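Local coordinates for IMC sub-compartment protein ISP3 (Toxoplasma gondii, PDB 4CHJ) that probably acts in parasite replication as a pleckstrin homology-fold component of a sub-compartment of the inner membrane complex, at residues Leu84-Ala89 and Leu117-Arg122. Sequence-based numbering, arbitrary orientation.
Sequences LDDIAA and LASSGR
Asp-86, at the entry to edge strand 87-91 of the pleckstrin homology fold, grips the start of the turn that links strands 113-117 and 123-127. Its backbone O accepts a hydrogen bond from Ala-118 N at 3.1 Å, the donor nitrogen lying about 30° out of the carbonyl plane. The carboxylate takes the next residue with both oxygens: Ser-119 OG lies 2.6 Å from Asp-86 OD2, on the syn side, while Ser-119 N makes only a weak, bent bond to Asp-86 OD1 (3.1 Å, 125°). A chi1 of 61° keeps Ser-119 OG on the side of its own backbone N, so that OG meets OD2 while N faces OD1; the two bonds together, one of them weak, should restrict the carboxylate's rotation. Ala-118 CB packs against Asp-86 O at 3.3 Å.

Beside this, Ile-87 and Leu-117 form an antiparallel non-hydrogen-bonded pair. Their side chains diverge, yet the outer methyls still touch obliquely, Ile-87 CD1 to Leu-117 CD2 at 4.1 Å; both residues also touch Ile-82, and Ile-87 packs on Ile-145 of helix 131-149. Ala-88 CB meets Ala-118 CB at 4.1 Å on the exposed side. Ala-88 and Ala-89 both pair with Arg-116, a classic beta bulge in the three-stranded half of a pleckstrin homology domain, beside its C-terminal helix.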
loop_
_atom_site.group_PDB
_atom_site.type_symbol
_atom_site.label_atom_id
_atom_site.label_comp_id
_atom_site.label_asym_id
_atom_site.label_seq_id
_atom_site.Cartn_x
_atom_site.Cartn_y
_atom_site.Cartn_z
ATOM N N LEU A 84 0.400 10.197 -5.339
ATOM C CA LEU A 84 1.641 9.619 -4.847
ATOM C C LEU A 84 2.370 10.642 -3.996
ATOM O O LEU A 84 3.027 10.305 -3.015
ATOM C CB LEU A 84 2.507 9.141 -6.007
ATOM C CG LEU A 84 1.837 8.098 -6.903
ATOM C CD1 LEU A 84 2.846 7.451 -7.834
ATOM C CD2 LEU A 84 1.118 7.049 -6.074
ATOM N N ASP A 85 2.220 11.899 -4.382
ATOM C CA ASP A 85 2.800 13.018 -3.662
ATOM C C ASP A 85 2.199 13.058 -2.269
ATOM O O ASP A 85 2.866 13.391 -1.298
ATOM C CB ASP A 85 2.539 14.335 -4.401
ATOM C CG ASP A 85 1.259 14.310 -5.222
ATOM O OD1 ASP A 85 1.212 13.590 -6.241
ATOM O OD2 ASP A 85 0.299 15.014 -4.848
ATOM N N ASP A 86 0.916 12.737 -2.194
ATOM C CA ASP A 86 0.181 12.745 -0.934
ATOM C C ASP A 86 0.699 11.783 0.139
ATOM O O ASP A 86 0.629 12.089 1.321
ATOM C CB ASP A 86 -1.314 12.523 -1.165
ATOM C CG ASP A 86 -2.169 13.254 -0.151
ATOM O OD1 ASP A 86 -1.657 14.188 0.495
ATOM O OD2 ASP A 86 -3.353 12.895 0.001
ATOM N N ILE A 87 1.233 10.634 -0.268
ATOM C CA ILE A 87 1.574 9.591 0.692
ATOM C C ILE A 87 2.601 10.100 1.685
ATOM O O ILE A 87 3.639 10.614 1.298
ATOM C CB ILE A 87 2.193 8.376 -0.020
ATOM C CG1 ILE A 87 1.418 8.039 -1.296
ATOM C CG2 ILE A 87 2.275 7.186 0.918
ATOM C CD1 ILE A 87 0.241 7.117 -1.084
ATOM N N ALA A 88 2.322 9.921 2.970
ATOM C CA ALA A 88 3.206 10.437 4.006
ATOM C C ALA A 88 3.903 9.358 4.825
ATOM O O ALA A 88 5.005 9.565 5.322
ATOM C CB ALA A 88 2.437 11.374 4.922
ATOM N N ALA A 89 3.255 8.212 4.971
ATOM C CA ALA A 89 3.814 7.138 5.774
ATOM C C ALA A 89 3.371 5.763 5.309
ATOM O O ALA A 89 2.320 5.609 4.703
ATOM C CB ALA A 89 3.460 7.336 7.238
ATOM N N LEU A 117 -2.164 9.309 4.465
ATOM C CA LEU A 117 -2.180 10.445 3.556
ATOM C C LEU A 117 -1.995 11.779 4.305
ATOM O O LEU A 117 -2.618 12.014 5.344
ATOM C CB LEU A 117 -3.499 10.479 2.813
ATOM C CG LEU A 117 -3.897 9.227 2.028
ATOM C CD1 LEU A 117 -5.243 9.453 1.374
ATOM C CD2 LEU A 117 -2.867 8.867 0.984
ATOM N N ALA A 118 -1.183 12.661 3.719
ATOM C CA ALA A 118 -0.817 13.945 4.296
ATOM C C ALA A 118 -1.998 14.886 4.329
ATOM O O ALA A 118 -2.131 15.693 5.260
ATOM C CB ALA A 118 0.306 14.574 3.477
ATOM N N SER A 119 -2.836 14.794 3.298
ATOM C CA SER A 119 -3.921 15.751 3.068
ATOM C C SER A 119 -5.056 15.543 4.043
ATOM O O SER A 119 -5.592 16.495 4.603
ATOM C CB SER A 119 -4.479 15.572 1.661
ATOM O OG SER A 119 -4.998 14.254 1.503
ATOM N N SER A 120 -5.471 14.288 4.177
ATOM C CA SER A 120 -6.547 13.916 5.077
ATOM C C SER A 120 -6.045 13.602 6.472
ATOM O O SER A 120 -6.813 13.609 7.414
ATOM C CB SER A 120 -7.290 12.705 4.534
ATOM O OG SER A 120 -6.412 11.628 4.361
ATOM N N GLY A 121 -4.771 13.271 6.583
ATOM C CA GLY A 121 -4.228 12.704 7.819
ATOM C C GLY A 121 -4.765 11.316 8.140
ATOM O O GLY A 121 -4.587 10.808 9.256
ATOM N N ARG A 122 -5.464 10.718 7.183
ATOM C CA ARG A 122 -6.059 9.392 7.349
ATOM C C ARG A 122 -5.161 8.200 7.006
ATOM O O ARG A 122 -4.219 8.309 6.227
ATOM C CB ARG A 122 -7.381 9.294 6.593
ATOM C CG ARG A 122 -8.433 10.245 7.120
ATOM C CD ARG A 122 -9.837 9.719 6.914
ATOM N NE ARG A 122 -10.309 8.971 8.072
ATOM C CZ ARG A 122 -11.561 8.994 8.510
ATOM N NH1 ARG A 122 -12.461 9.736 7.889
ATOM N NH2 ARG A 122 -11.911 8.279 9.567
#